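Local coordinates for protein TqaL (Neurospora crassa, PDB 7EEH) that belongs to the 2OG-Fe dioxygenase family of the cupin clan and binds an iron ion, at residues M192-G197 with L272-R277; N165-T170 with T268-I273. The protein carries 1 engineered substitution. One frame throughout, in Å; residues are numbered along the deposited sequence.

Interaction 1: M192-G197 with L272-R277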
loop_
_atom_site.group_PDB
_atom_site.type_symbol
_atom_site.label_atom_id
_atom_site.label_comp_id
_atom_site.label_asym_id
_atom_site.label_seq_id
_atom_site.Cartn_x
_atom_site.Cartn_y
_atom_site.Cartn_z
HETATM N N MSE B 192 8.859 9.784 24.539
HETATM C CA MSE B 192 9.306 8.952 23.422
HETATM C C MSE B 192 10.803 8.689 23.598
HETATM O O MSE B 192 11.589 9.625 23.843
HETATM C CB MSE B 192 9.031 9.633 22.063
HETATM C CG MSE B 192 9.430 8.788 20.848
HETATM SE SE MSE B 192 8.500 9.283 19.229
HETATM C CE MSE B 192 9.816 10.469 18.316
ATOM N N THR B 193 11.199 7.423 23.504
ATOM C CA THR B 193 12.594 7.013 23.625
ATOM C C THR B 193 12.972 6.226 22.383
ATOM O O THR B 193 12.373 5.182 22.098
ATOM C CB THR B 193 12.818 6.171 24.875
ATOM O OG1 THR B 193 12.005 4.992 24.801
ATOM C CG2 THR B 193 12.413 6.965 26.107
ATOM N N THR B 194 13.961 6.725 21.653
ATOM C CA THR B 194 14.359 6.179 20.368
ATOM C C THR B 194 15.822 5.778 20.465
ATOM O O THR B 194 16.654 6.560 20.929
ATOM C CB THR B 194 14.134 7.208 19.261
ATOM O OG1 THR B 194 12.721 7.413 19.088
ATOM C CG2 THR B 194 14.748 6.761 17.939
ATOM N N TYR B 195 16.117 4.550 20.059
ATOM C CA TYR B 195 17.437 3.957 20.190
ATOM C C TYR B 195 18.284 4.289 18.971
ATOM O O TYR B 195 17.852 4.092 17.831
ATOM C CB TYR B 195 17.275 2.452 20.351
ATOM C CG TYR B 195 18.500 1.594 20.257
ATOM C CD1 TYR B 195 18.985 1.166 19.022
ATOM C CD2 TYR B 195 19.128 1.136 21.405
ATOM C CE1 TYR B 195 20.095 0.334 18.939
ATOM C CE2 TYR B 195 20.237 0.308 21.333
ATOM C CZ TYR B 195 20.712 -0.087 20.102
ATOM O OH TYR B 195 21.805 -0.921 20.040
ATOM N N LEU B 196 19.488 4.792 19.210
ATOM C CA LEU B 196 20.397 5.115 18.121
ATOM C C LEU B 196 21.492 4.078 17.918
ATOM O O LEU B 196 21.938 3.889 16.781
ATOM C CB LEU B 196 21.056 6.480 18.360
ATOM C CG LEU B 196 20.112 7.680 18.342
ATOM C CD1 LEU B 196 20.923 8.981 18.542
ATOM C CD2 LEU B 196 19.319 7.672 17.023
ATOM N N GLY B 197 21.949 3.434 18.982
ATOM C CA GLY B 197 23.006 2.446 18.880
ATOM C C GLY B 197 23.469 2.055 20.268
ATOM O O GLY B 197 22.994 2.582 21.278
ATOM N N LEU B 272 17.755 8.889 21.966
ATOM C CA LEU B 272 17.077 10.179 21.961
ATOM C C LEU B 272 15.874 10.051 22.889
ATOM O O LEU B 272 15.094 9.108 22.753
ATOM C CB LEU B 272 16.640 10.572 20.547
ATOM C CG LEU B 272 17.772 10.803 19.539
ATOM C CD1 LEU B 272 17.213 10.948 18.136
ATOM C CD2 LEU B 272 18.601 12.037 19.938
ATOM N N ILE B 273 15.741 10.973 23.842
ATOM C CA ILE B 273 14.655 10.939 24.819
ATOM C C ILE B 273 13.870 12.238 24.686
ATOM O O ILE B 273 14.405 13.325 24.948
ATOM C CB ILE B 273 15.168 10.741 26.251
ATOM C CG1 ILE B 273 16.003 9.462 26.339
ATOM C CG2 ILE B 273 13.998 10.690 27.229
ATOM C CD1 ILE B 273 16.772 9.326 27.612
ATOM N N PHE B 274 12.607 12.129 24.261
ATOM C CA PHE B 274 11.723 13.269 24.031
ATOM C C PHE B 274 10.728 13.344 25.179
ATOM O O PHE B 274 9.918 12.428 25.341
ATOM C CB PHE B 274 10.940 13.140 22.711
ATOM C CG PHE B 274 11.793 12.896 21.471
ATOM C CD1 PHE B 274 12.372 11.666 21.235
ATOM C CD2 PHE B 274 11.936 13.891 20.510
ATOM C CE1 PHE B 274 13.128 11.428 20.093
ATOM C CE2 PHE B 274 12.682 13.670 19.353
ATOM C CZ PHE B 274 13.283 12.430 19.149
ATOM N N PHE B 275 10.771 14.430 25.961
ATOM C CA PHE B 275 9.799 14.672 27.036
ATOM C C PHE B 275 8.880 15.802 26.591
ATOM O O PHE B 275 9.312 16.960 26.559
ATOM C CB PHE B 275 10.473 15.074 28.344
ATOM C CG PHE B 275 11.415 14.057 28.935
ATOM C CD1 PHE B 275 10.938 12.924 29.566
ATOM C CD2 PHE B 275 12.789 14.294 28.946
ATOM C CE1 PHE B 275 11.813 12.020 30.169
ATOM C CE2 PHE B 275 13.667 13.393 29.546
ATOM C CZ PHE B 275 13.177 12.259 30.157
ATOM N N THR B 276 7.611 15.492 26.286
ATOM C CA THR B 276 6.694 16.482 25.725
ATOM C C THR B 276 5.513 16.736 26.658
ATOM O O THR B 276 4.830 15.793 27.073
ATOM C CB THR B 276 6.202 16.039 24.336
ATOM O OG1 THR B 276 7.325 15.971 23.444
ATOM C CG2 THR B 276 5.190 17.047 23.782
ATOM N N ARG B 277 5.250 18.014 26.957
ATOM C CA ARG B 277 4.147 18.373 27.848
ATOM C C ARG B 277 3.553 19.717 27.450
ATOM O O ARG B 277 4.173 20.504 26.728
ATOM C CB ARG B 277 4.597 18.424 29.308
ATOM C CG ARG B 277 5.713 19.464 29.582
ATOM C CD ARG B 277 5.844 19.744 31.080
ATOM N NE ARG B 277 7.006 20.581 31.406
ATOM C CZ ARG B 277 7.084 21.888 31.156
ATOM N NH1 ARG B 277 6.071 22.530 30.580
ATOM N NH2 ARG B 277 8.170 22.568 31.494
#

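Interaction 2: N165-T170 with T268-I273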
loop_
_atom_site.group_PDB
_atom_site.type_symbol
_atom_site.label_atom_id
_atom_site.label_comp_id
_atom_site.label_asym_id
_atom_site.label_seq_id
_atom_site.Cartn_x
_atom_site.Cartn_y
_atom_site.Cartn_z
ATOM N N ASN B 165 19.791 13.909 24.001
ATOM C CA ASN B 165 20.581 12.905 23.298
ATOM C C ASN B 165 21.589 12.391 24.324
ATOM O O ASN B 165 22.410 13.162 24.826
ATOM C CB ASN B 165 21.245 13.529 22.076
ATOM C CG ASN B 165 22.011 12.534 21.241
ATOM O OD1 ASN B 165 22.067 11.332 21.540
ATOM N ND2 ASN B 165 22.585 13.022 20.167
ATOM N N LEU B 166 21.488 11.114 24.686
ATOM C CA LEU B 166 22.107 10.608 25.908
ATOM C C LEU B 166 22.872 9.322 25.632
ATOM O O LEU B 166 22.306 8.356 25.106
ATOM C CB LEU B 166 21.035 10.365 26.998
ATOM C CG LEU B 166 21.440 9.557 28.235
ATOM C CD1 LEU B 166 22.481 10.305 29.035
ATOM C CD2 LEU B 166 20.250 9.238 29.110
ATOM N N ARG B 167 24.152 9.301 26.001
ATOM C CA ARG B 167 24.948 8.079 25.994
ATOM C C ARG B 167 25.235 7.697 27.440
ATOM O O ARG B 167 25.878 8.462 28.170
ATOM C CB ARG B 167 26.249 8.268 25.206
ATOM C CG ARG B 167 27.319 7.228 25.527
ATOM C CD ARG B 167 28.487 7.299 24.554
ATOM N NE ARG B 167 28.077 7.018 23.179
ATOM C CZ ARG B 167 28.851 7.196 22.115
ATOM N NH1 ARG B 167 30.099 7.646 22.260
ATOM N NH2 ARG B 167 28.377 6.929 20.902
ATOM N N THR B 168 24.729 6.544 27.867
ATOM C CA THR B 168 25.068 6.036 29.191
ATOM C C THR B 168 26.304 5.152 29.084
ATOM O O THR B 168 26.576 4.575 28.035
ATOM C CB THR B 168 23.907 5.253 29.813
ATOM O OG1 THR B 168 23.631 4.088 29.028
ATOM C CG2 THR B 168 22.656 6.130 29.904
ATOM N N VAL B 169 27.064 5.067 30.175
ATOM C CA VAL B 169 28.336 4.343 30.201
ATOM C C VAL B 169 28.357 3.453 31.438
ATOM O O VAL B 169 28.164 3.940 32.557
ATOM C CB VAL B 169 29.543 5.298 30.206
ATOM C CG1 VAL B 169 30.842 4.513 30.139
ATOM C CG2 VAL B 169 29.455 6.286 29.054
ATOM N N THR B 170 28.581 2.157 31.235
ATOM C CA THR B 170 28.666 1.171 32.309
ATOM C C THR B 170 30.092 0.646 32.343
ATOM O O THR B 170 30.572 0.094 31.347
ATOM C CB THR B 170 27.687 0.011 32.094
ATOM O OG1 THR B 170 26.346 0.510 31.981
ATOM C CG2 THR B 170 27.760 -0.985 33.255
ATOM N N THR B 268 28.016 0.971 26.304
ATOM C CA THR B 268 27.361 2.254 26.088
ATOM C C THR B 268 26.028 2.045 25.374
ATOM O O THR B 268 25.852 1.079 24.633
ATOM C CB THR B 268 28.245 3.198 25.270
ATOM O OG1 THR B 268 28.448 2.649 23.963
ATOM C CG2 THR B 268 29.593 3.375 25.934
ATOM N N ARG B 269 25.103 2.975 25.583
ATOM C CA ARG B 269 23.782 2.923 24.951
ATOM C C ARG B 269 23.398 4.340 24.566
ATOM O O ARG B 269 23.375 5.221 25.431
ATOM C CB ARG B 269 22.741 2.337 25.905
ATOM C CG ARG B 269 21.339 2.120 25.321
ATOM C CD ARG B 269 20.516 1.389 26.361
ATOM N NE ARG B 269 19.098 1.261 26.045
ATOM C CZ ARG B 269 18.130 2.036 26.525
ATOM N NH1 ARG B 269 18.403 3.056 27.338
ATOM N NH2 ARG B 269 16.871 1.780 26.183
ATOM N N ASP B 270 23.096 4.566 23.290
ATOM C CA ASP B 270 22.789 5.902 22.778
ATOM C C ASP B 270 21.289 6.027 22.512
ATOM O O ASP B 270 20.733 5.248 21.732
ATOM C CB ASP B 270 23.573 6.187 21.502
ATOM C CG ASP B 270 25.080 6.021 21.689
ATOM O OD1 ASP B 270 25.552 6.131 22.837
ATOM O OD2 ASP B 270 25.775 5.765 20.690
HETATM N N MSE B 271 20.656 7.024 23.133
HETATM C CA MSE B 271 19.209 7.258 23.031
HETATM C C MSE B 271 18.897 8.690 22.613
HETATM O O MSE B 271 19.673 9.605 22.900
HETATM C CB MSE B 271 18.510 7.011 24.376
HETATM C CG MSE B 271 18.644 5.609 24.963
HETATM SE SE MSE B 271 18.052 4.181 23.782
HETATM C CE MSE B 271 16.120 4.529 24.065
ATOM N N LEU B 272 17.755 8.889 21.966
ATOM C CA LEU B 272 17.077 10.179 21.961
ATOM C C LEU B 272 15.874 10.051 22.889
ATOM O O LEU B 272 15.094 9.108 22.753
ATOM C CB LEU B 272 16.640 10.572 20.547
ATOM C CG LEU B 272 17.772 10.803 19.539
ATOM C CD1 LEU B 272 17.213 10.948 18.136
ATOM C CD2 LEU B 272 18.601 12.037 19.938
ATOM N N ILE B 273 15.741 10.973 23.842
ATOM C CA ILE B 273 14.655 10.939 24.819
ATOM C C ILE B 273 13.870 12.238 24.686
ATOM O O ILE B 273 14.405 13.325 24.948
ATOM C CB ILE B 273 15.168 10.741 26.251
ATOM C CG1 ILE B 273 16.003 9.462 26.339
ATOM C CG2 ILE B 273 13.998 10.690 27.229
ATOM C CD1 ILE B 273 16.772 9.326 27.612
HETATM O O HOH W 1 21.002 3.637 28.929
#

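Interaction 1: M192-G197 with L272-R277
M192, a selenomethionine, lies beside F274, and both side chains point the same way. The CE of M192 sits over one face of the F274 ring, 4.0 Å from the ring centroid, toward the rim. This is a CH-pi contact. The SE atom is above the same ring but more distant, at 5.4 Å from its centroid, as in a loose Met-aromatic pair. CG of M192 is anti to the backbone N (chi1 -178°), and a bend at chi3 (98°) brings the methyl back over the ring.

A second apolar contact joins L196 and L272. CD1 of L196 packs on CG of L272 at 3.8 Å, and their branches run at a slant to each other.

The backbones are antiparallel. Four hydrogen bonds join M192 to F274 and T194 to L272, one in each direction for each pair. The bond from F274 N to M192 O is 2.7 Å and almost straight. The same carbonyl oxygen lies in the plane of the F274 ring, at its edge, 3.4 Å from CD1.

These are two neighbouring central strands of the large sheet of a cupin-type double-stranded beta-helix. M192, T194, L272 and F274 share one face. Helix 128-141 covers much of it, with F136 on M192, L133 on L272 and L134 on F274. T193 and I273 form a non-hydrogen-bonded pair on the opposite face, where CG2 of T193 meets CG2 of I273 at 4.2 Å. The nearest atom of the I273 side chain is about 7 Å from the iron ion, which is held by H184, D186 and H253.

OG1 of T194 is hydrogen-bonded to T243 on the adjoining strand 243-247. Past T194 the pairing is irregular: L196 and G197 both face D270 in a classic beta bulge.

Interaction 2: N165-T170 with T268-I273
R167 and D270 form a side-on salt bridge, and theirs is the tight part of the contact. NE of R167 gives a nearly straight bond to OD1 of D270 (2.7 Å), and NH2 of R167 gives one to OD2 of D270 (2.9 Å). Both oxygens are met on the syn side and lie near the guanidinium plane, but the donors come from somewhat out of the carboxylate plane. The two flat groups are turned 27° apart. The two bonds should fix the rotation of the guanidinium, and NH2 is also bonded to N63. The bend at chi3 (-62°) lets NE and NH2 meet the carboxylate together. N165 and L272 lie on the same face, where CD2 of L272 packs on CB of N165 at 3.7 Å.

The strands are antiparallel neighbours in the large sheet of the cupin-type fold. L166 and M271 exchange two backbone bonds. The T168/R269 pair is a weaker link, with R269 N 3.3 Å from T168 O.

The face with L166, T168, R269 and M271 is wetter. A water bridges OG1 of T168 and NH1 of R269, accepting from the arginine at the guanidinium edge. M271 SE holds that guanidinium from one face, over its centre. L166 CD2 touches I273 CD1 at 3.8 Å.

Overall arrangement
Both interactions use strand 267-277. Interaction 1 pairs it with strand 190-199 and interaction 2 with strand 158-170, so it lies between the other two in one antiparallel sheet. L272 and I273 belong to both. Both contacts are largely buried, but interaction 1 is nearly at the centre of the chain and the centre of interaction 2 lies about 12 Å from the centre of the chain. The chemistry differs too. Under helix 128-141 the side chains of interaction 1 meet through apolar groups and a ring. Interaction 2 adds a salt bridge and a bound water. The two meet at D270, whose backbone probably hydrogen-bonds to L196 and G197, while M271 packs against T194 and Y195.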